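Local coordinates for NifU like protein IscU (Streptococcus pyogenes, PDB 1SU0) that probably acts as a scaffold on which iron-sulfur clusters are assembled and then handed to other proteins, and binds a zinc ion in this form, at residues His24-Gly29 / Ser45-Phe50. Numbering follows the deposited sequence.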
# COMPACT_ATOMS: atom_id res chain seq x y z
N HIS A 24 -1.62 11.05 -3.38
CA HIS A 24 -0.56 11.05 -4.39
C HIS A 24 0.21 12.34 -4.28
O HIS A 24 -0.31 13.34 -3.79
CB HIS A 24 -1.16 10.93 -5.80
CG HIS A 24 -0.17 10.56 -6.86
ND1 HIS A 24 0.68 9.47 -6.75
CD2 HIS A 24 0.10 11.12 -8.06
CE1 HIS A 24 1.43 9.39 -7.84
NE2 HIS A 24 1.11 10.39 -8.65
N GLY A 25 1.44 12.34 -4.77
CA GLY A 25 2.36 13.44 -4.57
C GLY A 25 3.22 13.19 -3.35
O GLY A 25 3.35 12.05 -2.88
N GLN A 26 3.81 14.28 -2.86
CA GLN A 26 4.78 14.25 -1.76
C GLN A 26 4.43 15.32 -0.75
O GLN A 26 3.99 16.41 -1.12
CB GLN A 26 6.21 14.50 -2.30
CG GLN A 26 6.63 13.61 -3.49
CD GLN A 26 7.10 12.22 -3.08
OE1 GLN A 26 6.32 11.25 -3.06
NE2 GLN A 26 8.39 12.12 -2.75
N LEU A 27 4.66 15.01 0.52
CA LEU A 27 4.47 15.95 1.62
C LEU A 27 5.69 16.85 1.78
O LEU A 27 6.82 16.42 1.52
CB LEU A 27 4.24 15.19 2.93
CG LEU A 27 3.07 14.20 2.98
CD1 LEU A 27 3.00 13.57 4.37
CD2 LEU A 27 1.75 14.85 2.61
N ASP A 28 5.46 18.08 2.22
CA ASP A 28 6.51 19.09 2.32
C ASP A 28 7.32 18.96 3.61
O ASP A 28 6.77 18.68 4.67
CB ASP A 28 5.91 20.50 2.25
CG ASP A 28 5.66 20.95 0.82
OD1 ASP A 28 5.07 20.17 0.05
OD2 ASP A 28 6.03 22.07 0.38
N GLY A 29 8.63 19.17 3.50
CA GLY A 29 9.54 19.09 4.64
C GLY A 29 9.66 17.72 5.27
O GLY A 29 10.01 17.62 6.45
N SER A 45 8.19 6.77 -3.80
CA SER A 45 8.71 7.72 -2.86
C SER A 45 7.52 7.95 -1.97
O SER A 45 6.50 8.46 -2.43
CB SER A 45 9.14 8.99 -3.59
OG SER A 45 9.66 9.96 -2.71
N LEU A 46 7.65 7.54 -0.72
CA LEU A 46 6.58 7.57 0.24
C LEU A 46 7.00 8.50 1.38
O LEU A 46 7.77 8.10 2.25
CB LEU A 46 6.35 6.14 0.75
CG LEU A 46 5.04 5.74 1.46
CD1 LEU A 46 5.31 5.21 2.84
CD2 LEU A 46 4.01 6.87 1.51
N THR A 47 6.53 9.74 1.35
CA THR A 47 6.68 10.65 2.49
C THR A 47 5.62 10.36 3.54
O THR A 47 4.43 10.33 3.23
CB THR A 47 6.52 12.11 2.05
OG1 THR A 47 5.26 12.28 1.39
CG2 THR A 47 7.58 12.51 1.03
N VAL A 48 6.03 10.16 4.79
CA VAL A 48 5.06 9.95 5.87
C VAL A 48 5.28 10.93 7.01
O VAL A 48 6.40 11.11 7.51
CB VAL A 48 5.09 8.52 6.43
CG1 VAL A 48 4.04 8.35 7.51
CG2 VAL A 48 4.87 7.52 5.32
N LYS A 49 4.18 11.55 7.42
CA LYS A 49 4.16 12.47 8.55
C LYS A 49 3.58 11.76 9.78
O LYS A 49 2.58 11.06 9.68
CB LYS A 49 3.30 13.68 8.19
CG LYS A 49 3.28 14.80 9.21
CD LYS A 49 2.48 15.98 8.69
CE LYS A 49 2.30 17.04 9.75
NZ LYS A 49 3.61 17.60 10.19
N PHE A 50 4.25 11.93 10.91
CA PHE A 50 3.74 11.51 12.21
C PHE A 50 3.67 12.75 13.11
O PHE A 50 4.65 13.51 13.18
CB PHE A 50 4.65 10.46 12.86
CG PHE A 50 5.10 9.39 11.91
CD1 PHE A 50 6.19 9.61 11.06
CD2 PHE A 50 4.44 8.16 11.85
CE1 PHE A 50 6.61 8.62 10.18
CE2 PHE A 50 4.85 7.17 10.96
CZ PHE A 50 5.93 7.40 10.12
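Ser45 meets the end of the Gln26 side chain, whose CD lies 3.4 Å from Ser45 OG. The Gln26 chain bends at chi2 (-81°), which turns its amide toward the serine. The side chain of Ser45 is about 12 Å from that of the zinc ligand Asp42, so this is sheet-loop packing away from the metal. Thr47 is the middle of the contact. Its OG1 accepts a hydrogen bond from the backbone N of Leu27 at 2.9 Å, nearly straight at 167°. With chi1 at 56°, Thr47 OG1 is set toward the loop, where the Leu27 N-H can reach it. A strand side chain thus takes the backbone N-H of a loop residue, and no backbone pairing joins the two segments. The same OG1 also has a weak hydrogen bond with Ala59 O on strand 55-63. The side chain of Leu27 leans over the threonine, with CG 3.3 Å from Thr47 OG1. Leu27 CD1 continues along the strand to 3.7 Å from Thr47 O. Lys49 closes the contact with its aliphatic base, CB lying 3.8 Å from Leu27 CD1, while its amine turns off from the loop. Ser45, Thr47 and Lys49 thus present one face of strand 43-50 to the loop between helix 8-19 and strand 33-36. Leu46 and Val48 point away from that loop and pack on helix 122-139. The strand is central in the three-stranded antiparallel sheet, between strands 33-36 and 55-63, with the loop on one face and the helix on the other.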